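Local coordinates for protein putative adhesin (Bacteroides thetaiotaomicron, PDB 4QDG) that probably serves as a cell-surface adhesin or pilus component, a putative outer-membrane lipoprotein of the FimB/Mfa2 family, with magnesium ions bound in the crystal, at residues Asp274-Ser277 and Glu278-Met281; Phe19-Asp22 and Tyr23-Glu26; Val42-Glu45 and Asn46-Val50. One frame throughout, in Å; residues are numbered along the deposited sequence.

Contact 1: Asp274-Ser277 and Glu278-Met281; sequences DRES and EWSM. With MG (magnesium ion), chain D.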
loop_
_atom_site.group_PDB
_atom_site.type_symbol
_atom_site.label_atom_id
_atom_site.label_comp_id
_atom_site.label_asym_id
_atom_site.label_seq_id
_atom_site.Cartn_x
_atom_site.Cartn_y
_atom_site.Cartn_z
ATOM N N ASP A 274 -4.129 6.787 -0.633
ATOM C CA ASP A 274 -4.608 5.408 -0.768
ATOM C C ASP A 274 -4.783 5.009 -2.221
ATOM O O ASP A 274 -4.382 3.906 -2.562
ATOM C CB ASP A 274 -5.920 5.159 -0.015
ATOM C CG ASP A 274 -5.886 5.419 1.466
ATOM O OD1 ASP A 274 -4.877 5.074 2.098
ATOM O OD2 ASP A 274 -6.915 5.914 2.009
ATOM N N ARG A 275 -5.349 5.876 -3.080
ATOM C CA ARG A 275 -5.575 5.532 -4.503
ATOM C C ARG A 275 -4.266 5.309 -5.281
ATOM O O ARG A 275 -4.224 4.468 -6.158
ATOM C CB ARG A 275 -6.396 6.602 -5.232
ATOM C CG ARG A 275 -7.868 6.566 -4.922
ATOM C CD ARG A 275 -8.604 7.481 -5.884
ATOM N NE ARG A 275 -10.029 7.523 -5.583
ATOM C CZ ARG A 275 -10.938 6.676 -6.073
ATOM N NH1 ARG A 275 -10.580 5.728 -6.938
ATOM N NH2 ARG A 275 -12.212 6.787 -5.722
ATOM N N GLU A 276 -3.242 6.089 -4.986
ATOM C CA GLU A 276 -1.971 5.942 -5.657
ATOM C C GLU A 276 -1.075 5.001 -4.864
ATOM O O GLU A 276 -0.883 5.201 -3.669
ATOM C CB GLU A 276 -1.277 7.300 -5.889
ATOM C CG GLU A 276 0.002 7.171 -6.717
ATOM C CD GLU A 276 -0.213 6.557 -8.084
ATOM O OE1 GLU A 276 -0.524 7.317 -9.031
ATOM O OE2 GLU A 276 -0.095 5.313 -8.205
ATOM N N SER A 277 -0.553 3.964 -5.517
ATOM C CA SER A 277 0.318 2.985 -4.852
ATOM C C SER A 277 1.713 2.878 -5.527
ATOM O O SER A 277 2.600 2.199 -5.009
ATOM C CB SER A 277 -0.361 1.618 -4.831
ATOM O OG SER A 277 -0.545 1.138 -6.156
ATOM N N GLU A 278 1.879 3.519 -6.683
ATOM C CA GLU A 278 3.108 3.512 -7.461
ATOM C C GLU A 278 3.604 4.921 -7.515
ATOM O O GLU A 278 2.944 5.771 -8.091
ATOM C CB GLU A 278 2.894 2.898 -8.869
ATOM C CG GLU A 278 2.584 1.400 -8.872
ATOM C CD GLU A 278 3.661 0.427 -8.404
ATOM O OE1 GLU A 278 4.861 0.778 -8.475
ATOM O OE2 GLU A 278 3.301 -0.705 -8.001
ATOM N N TRP A 279 4.707 5.198 -6.798
ATOM C CA TRP A 279 5.276 6.534 -6.662
ATOM C C TRP A 279 6.675 6.605 -7.202
ATOM O O TRP A 279 7.439 5.642 -7.080
ATOM C CB TRP A 279 5.316 6.917 -5.175
ATOM C CG TRP A 279 4.011 6.776 -4.438
ATOM C CD1 TRP A 279 3.588 5.699 -3.716
ATOM C CD2 TRP A 279 3.015 7.793 -4.264
ATOM N NE1 TRP A 279 2.366 5.959 -3.147
ATOM C CE2 TRP A 279 1.992 7.241 -3.458
ATOM C CE3 TRP A 279 2.861 9.104 -4.759
ATOM C CZ2 TRP A 279 0.847 7.968 -3.095
ATOM C CZ3 TRP A 279 1.726 9.822 -4.405
ATOM C CH2 TRP A 279 0.733 9.249 -3.586
ATOM N N SER A 280 7.049 7.763 -7.746
ATOM C CA SER A 280 8.410 7.985 -8.222
ATOM C C SER A 280 8.812 9.401 -7.907
ATOM O O SER A 280 7.980 10.318 -7.972
ATOM C CB SER A 280 8.594 7.636 -9.697
ATOM O OG SER A 280 7.902 8.497 -10.578
HETATM N N MSE A 281 10.046 9.569 -7.437
HETATM C CA MSE A 281 10.534 10.889 -7.052
HETATM C C MSE A 281 11.937 11.109 -7.567
HETATM O O MSE A 281 12.841 10.347 -7.234
HETATM C CB MSE A 281 10.506 11.064 -5.538
HETATM C CG MSE A 281 9.158 10.822 -4.907
HETATM SE SE MSE A 281 9.319 10.972 -2.967
HETATM C CE MSE A 281 9.322 12.937 -2.825
HETATM MG MG MG D . -1.161 4.336 -1.644
HETATM O O HOH W 1 2.613 -0.825 -5.369
HETATM O O HOH W 2 -1.792 2.275 -1.555
#
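One face of the W279 indole is roofed by the aliphatic part of E276. CG of E276 stands 3.6 Å from the centroid of the six-membered ring, almost on its normal, in a CH-pi contact, while CB of E276 lies 3.6 Å from CZ2 of W279. The S277 carbonyl carbon comes obliquely to CD1 of W279. CB and CG of E276 lie against the ring, and the carboxylate beyond them is turned 71° from it. With CG anti to the backbone N (chi1 -174°) and a bend at chi2, the E276 chain bends back toward the E278 backbone. There OE2 of E276 accepts a nearly straight bond from E278 N at 3.1 Å, on the anti side, somewhat out of the carboxylate plane, and a weak one from S277 N. Serine suits the corner: it is small, and its OG is hydrogen-bonded to K148 NZ. A water spans S277 O and E278 OE2.

E276, the first residue to leave helical geometry after helix 269-275, turns its carbonyl to a magnesium ion, with O 2.2 Å from the metal. N151 OD1, L273 O and a water also bind the ion, and W279 NE1 donates to that same N151 OD1. The helix-to-strand turn thus serves as metal ligand and second shell together: the indole probably holds N151 in place, while the metal's charge would polarise the E276 peptide.

Contact 2: Phe19-Asp22 and Tyr23-Glu26; sequences FIYD and YNME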
loop_
_atom_site.group_PDB
_atom_site.type_symbol
_atom_site.label_atom_id
_atom_site.label_comp_id
_atom_site.label_asym_id
_atom_site.label_seq_id
_atom_site.Cartn_x
_atom_site.Cartn_y
_atom_site.Cartn_z
ATOM N N PHE A 19 -16.425 -8.814 -4.931
ATOM C CA PHE A 19 -15.246 -8.138 -4.398
ATOM C C PHE A 19 -14.617 -7.279 -5.489
ATOM O O PHE A 19 -14.304 -7.787 -6.566
ATOM C CB PHE A 19 -14.252 -9.148 -3.823
ATOM C CG PHE A 19 -14.839 -10.001 -2.734
ATOM C CD1 PHE A 19 -15.495 -11.191 -3.033
ATOM C CD2 PHE A 19 -14.746 -9.618 -1.399
ATOM C CE1 PHE A 19 -16.074 -11.967 -2.023
ATOM C CE2 PHE A 19 -15.316 -10.407 -0.393
ATOM C CZ PHE A 19 -15.985 -11.570 -0.717
ATOM N N ILE A 20 -14.524 -5.969 -5.259
ATOM C CA ILE A 20 -13.933 -5.068 -6.267
ATOM C C ILE A 20 -12.775 -4.259 -5.669
ATOM O O ILE A 20 -12.725 -4.049 -4.455
ATOM C CB ILE A 20 -14.982 -4.137 -6.952
ATOM C CG1 ILE A 20 -15.460 -3.000 -6.044
ATOM C CG2 ILE A 20 -16.162 -4.952 -7.509
ATOM C CD1 ILE A 20 -16.097 -1.810 -6.776
ATOM N N TYR A 21 -11.831 -3.840 -6.540
ATOM C CA TYR A 21 -10.718 -2.946 -6.202
ATOM C C TYR A 21 -10.662 -1.877 -7.306
ATOM O O TYR A 21 -9.964 -2.038 -8.305
ATOM C CB TYR A 21 -9.377 -3.689 -5.975
ATOM C CG TYR A 21 -8.145 -2.798 -6.030
ATOM C CD1 TYR A 21 -8.011 -1.693 -5.184
ATOM C CD2 TYR A 21 -7.142 -3.019 -6.978
ATOM C CE1 TYR A 21 -6.900 -0.841 -5.271
ATOM C CE2 TYR A 21 -6.024 -2.185 -7.058
ATOM C CZ TYR A 21 -5.902 -1.106 -6.195
ATOM O OH TYR A 21 -4.784 -0.304 -6.285
ATOM N N ASP A 22 -11.475 -0.830 -7.148
ATOM C CA ASP A 22 -11.525 0.304 -8.073
ATOM C C ASP A 22 -10.935 1.583 -7.391
ATOM O O ASP A 22 -10.869 2.620 -8.031
ATOM C CB ASP A 22 -12.962 0.530 -8.638
ATOM C CG ASP A 22 -14.008 1.149 -7.726
ATOM O OD1 ASP A 22 -13.639 1.641 -6.633
ATOM O OD2 ASP A 22 -15.189 1.201 -8.130
ATOM N N TYR A 23 -10.475 1.481 -6.105
ATOM C CA TYR A 23 -9.892 2.592 -5.333
ATOM C C TYR A 23 -8.425 2.856 -5.736
ATOM O O TYR A 23 -7.480 2.696 -4.958
ATOM C CB TYR A 23 -9.986 2.329 -3.828
ATOM C CG TYR A 23 -10.129 3.592 -3.010
ATOM C CD1 TYR A 23 -11.161 4.498 -3.262
ATOM C CD2 TYR A 23 -9.263 3.867 -1.953
ATOM C CE1 TYR A 23 -11.324 5.643 -2.481
ATOM C CE2 TYR A 23 -9.419 5.012 -1.170
ATOM C CZ TYR A 23 -10.466 5.882 -1.426
ATOM O OH TYR A 23 -10.647 7.003 -0.660
ATOM N N ASN A 24 -8.269 3.240 -6.986
ATOM C CA ASN A 24 -7.001 3.521 -7.620
ATOM C C ASN A 24 -7.184 4.777 -8.499
ATOM O O ASN A 24 -8.290 5.312 -8.582
ATOM C CB ASN A 24 -6.522 2.284 -8.408
ATOM C CG ASN A 24 -7.557 1.685 -9.331
ATOM O OD1 ASN A 24 -8.125 2.364 -10.173
ATOM N ND2 ASN A 24 -7.814 0.397 -9.201
HETATM N N MSE A 25 -6.094 5.273 -9.098
HETATM C CA MSE A 25 -6.086 6.510 -9.890
HETATM C C MSE A 25 -6.808 6.339 -11.236
HETATM O O MSE A 25 -7.164 7.342 -11.871
HETATM C CB MSE A 25 -4.641 7.025 -10.094
HETATM C CG MSE A 25 -3.959 7.421 -8.792
HETATM SE SE MSE A 25 -4.880 8.881 -7.787
HETATM C CE MSE A 25 -4.225 10.403 -8.790
ATOM N N GLU A 26 -7.067 5.078 -11.644
ATOM C CA GLU A 26 -7.773 4.747 -12.887
ATOM C C GLU A 26 -9.263 4.707 -12.661
ATOM O O GLU A 26 -10.016 4.694 -13.632
ATOM C CB GLU A 26 -7.303 3.396 -13.449
ATOM C CG GLU A 26 -5.845 3.384 -13.910
ATOM C CD GLU A 26 -4.786 3.555 -12.832
ATOM O OE1 GLU A 26 -4.778 2.753 -11.867
ATOM O OE2 GLU A 26 -3.976 4.505 -12.949
#
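ND2 of N24 lies over one face of the Y21 ring, 3.8 Å from CE2 and nearer the rim than the centre. The amide stands almost perpendicular to that ring, with the planes 88° apart, and N24 CB passes 3.8 Å from Y21 OH. At another part of the ring Y23 O approaches CE1 of Y21 at 3.6 Å, from an oblique direction. A broad aromatic therefore suits position 21, since its breadth lets the amide lie over one face while Y23 O comes near CE1.

That turn of the chain is an inverse gamma turn centred on Y23, in which N24 N reaches back to D22 O at 2.9 Å; the bond is weak, with an N-H...O angle of 147°. The reversal brings N24 back beside Y21, and a chi1 of 50° tucks its amide back against D22. Asparagine fits because its amide serves two directions: OD1 takes a weak bond from E26 N, and ND2 donates to A28 O.

Further out, the backbone N of Y21 bonds to N29 OD1, and Y127 meets the Y21 ring edge-to-face. The Y23 side chain leads off onto helix 269-275 and M147. R275 NH1 donates to N24 O and, weakly, to D22 O. Two carbonyls of the turn thus face one guanidinium group, whose positive charge probably stabilises their close placement, while the N24 amide ties the turn to the chain beyond it.

Contact 3: Val42-Glu45 and Asn46-Val50; sequences VYDE and NGNYV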
loop_
_atom_site.group_PDB
_atom_site.type_symbol
_atom_site.label_atom_id
_atom_site.label_comp_id
_atom_site.label_asym_id
_atom_site.label_seq_id
_atom_site.Cartn_x
_atom_site.Cartn_y
_atom_site.Cartn_z
ATOM N N VAL A 42 -16.843 -13.151 8.693
ATOM C CA VAL A 42 -18.264 -12.955 8.943
ATOM C C VAL A 42 -18.455 -12.643 10.412
ATOM O O VAL A 42 -18.021 -13.410 11.264
ATOM C CB VAL A 42 -19.146 -14.186 8.505
ATOM C CG1 VAL A 42 -20.645 -13.873 8.630
ATOM C CG2 VAL A 42 -18.817 -14.656 7.087
ATOM N N TYR A 43 -19.133 -11.526 10.693
ATOM C CA TYR A 43 -19.500 -11.092 12.035
ATOM C C TYR A 43 -21.011 -10.870 12.091
ATOM O O TYR A 43 -21.613 -10.493 11.088
ATOM C CB TYR A 43 -18.748 -9.794 12.429
ATOM C CG TYR A 43 -17.243 -9.955 12.467
ATOM C CD1 TYR A 43 -16.614 -10.570 13.546
ATOM C CD2 TYR A 43 -16.447 -9.515 11.415
ATOM C CE1 TYR A 43 -15.234 -10.759 13.568
ATOM C CE2 TYR A 43 -15.061 -9.683 11.435
ATOM C CZ TYR A 43 -14.455 -10.294 12.520
ATOM O OH TYR A 43 -13.084 -10.424 12.539
ATOM N N ASP A 44 -21.618 -11.047 13.261
ATOM C CA ASP A 44 -23.043 -10.766 13.396
ATOM C C ASP A 44 -23.247 -9.241 13.621
ATOM O O ASP A 44 -22.274 -8.476 13.634
ATOM C CB ASP A 44 -23.693 -11.606 14.510
ATOM C CG ASP A 44 -23.128 -11.449 15.909
ATOM O OD1 ASP A 44 -22.774 -10.295 16.296
ATOM O OD2 ASP A 44 -23.114 -12.454 16.652
ATOM N N GLU A 45 -24.505 -8.815 13.830
ATOM C CA GLU A 45 -24.876 -7.410 14.036
ATOM C C GLU A 45 -24.194 -6.813 15.276
ATOM O O GLU A 45 -23.950 -5.612 15.286
ATOM C CB GLU A 45 -26.410 -7.286 14.142
ATOM C CG GLU A 45 -26.935 -5.869 13.971
ATOM C CD GLU A 45 -28.436 -5.726 13.824
ATOM O OE1 GLU A 45 -29.188 -6.315 14.634
ATOM O OE2 GLU A 45 -28.853 -4.955 12.932
ATOM N N ASN A 46 -23.876 -7.642 16.301
ATOM C CA ASN A 46 -23.219 -7.189 17.538
ATOM C C ASN A 46 -21.692 -7.195 17.427
ATOM O O ASN A 46 -21.012 -6.809 18.375
ATOM C CB ASN A 46 -23.652 -8.063 18.727
ATOM C CG ASN A 46 -25.113 -7.959 19.077
ATOM O OD1 ASN A 46 -25.780 -8.970 19.324
ATOM N ND2 ASN A 46 -25.644 -6.747 19.124
ATOM N N GLY A 47 -21.176 -7.647 16.290
ATOM C CA GLY A 47 -19.750 -7.740 16.034
ATOM C C GLY A 47 -19.085 -9.018 16.502
ATOM O O GLY A 47 -17.866 -9.052 16.617
ATOM N N ASN A 48 -19.845 -10.090 16.768
ATOM C CA ASN A 48 -19.230 -11.349 17.208
ATOM C C ASN A 48 -18.889 -12.235 16.037
ATOM O O ASN A 48 -19.687 -12.365 15.104
ATOM C CB ASN A 48 -20.117 -12.108 18.201
ATOM C CG ASN A 48 -20.511 -11.285 19.404
ATOM O OD1 ASN A 48 -21.702 -11.070 19.659
ATOM N ND2 ASN A 48 -19.521 -10.754 20.135
ATOM N N TYR A 49 -17.699 -12.859 16.092
ATOM C CA TYR A 49 -17.184 -13.775 15.074
ATOM C C TYR A 49 -18.217 -14.844 14.734
ATOM O O TYR A 49 -18.859 -15.390 15.646
ATOM C CB TYR A 49 -15.859 -14.428 15.531
ATOM C CG TYR A 49 -15.297 -15.407 14.519
ATOM C CD1 TYR A 49 -14.528 -14.965 13.444
ATOM C CD2 TYR A 49 -15.598 -16.765 14.592
ATOM C CE1 TYR A 49 -14.039 -15.857 12.489
ATOM C CE2 TYR A 49 -15.132 -17.661 13.632
ATOM C CZ TYR A 49 -14.338 -17.206 12.590
ATOM O OH TYR A 49 -13.861 -18.090 11.657
ATOM N N VAL A 50 -18.363 -15.155 13.423
ATOM C CA VAL A 50 -19.305 -16.171 12.937
ATOM C C VAL A 50 -18.530 -17.199 12.099
ATOM O O VAL A 50 -18.649 -18.400 12.363
ATOM C CB VAL A 50 -20.507 -15.540 12.141
ATOM C CG1 VAL A 50 -21.366 -16.599 11.448
ATOM C CG2 VAL A 50 -21.368 -14.634 13.022
#
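A beta hairpin made by strands 38-44 and 49-55 closes here through a type I turn from D44 to G47. G47 N donates to D44 O at 3.0 Å, coming in from above the carbonyl plane. G47 itself has a positive phi of 87°, a backbone shape that glycine adopts readily because it has no side chain.

D44 organises the turn with its carboxylate, which curls back over the turn with chi1 at 59°. There OD1 accepts an almost straight bond from N48 N at 3.0 Å, met from above the carboxylate plane, and a weak one from N46 N at 2.9 Å. A short acidic side chain is well matched to these amide hydrogens. The planes of the N48 amide and D44 carboxylate are 88° apart, with N48 CB 3.4 Å from D44 OD2.

Beyond the turn, D44 N bonds to N48 O and V50 N to V42 O, the latter at 2.8 Å. Between them Y43 and Y49 form an antiparallel non-hydrogen-bonded pair whose side chains share a face. The Y43 ring turns its edge to the second strand, with CD1 3.6 Å from Y49 N. V42 CG1 meets V50 CB in an apolar contact, and beta-branched valine suits the extended backbone at V42.

Strand 75-82 flanks strand 38-44 on its other edge; V42 packs on Y76 and F78, Y43 on V79. Loop residues Y95 and L106 also touch Y43, Y49 OH bonds to T52, and E45 reaches N75.

How the contacts relate
Along the chain contact 2 comes first, contact 3 next and contact 1 far later, yet contacts 1 and 2 are spatial neighbours, their centres about 14 Å apart. They touch where R275, at the end of helix 269-275, meets the loop after strand 15-20. Strands 15-20 and 278-285 both run parallel to strand 140-159, so this long strand connects the two regions, and the magnesium site with N151 lies close to their junction. Contact 3 stands apart, its centre about 26 Å from that of contact 2 and 34 Å from that of contact 1, on a hairpin linked to them through strands 75-82, 127-137 and 140-159. The early loop and late helix thus join sequence-distant parts of the elongated molecule.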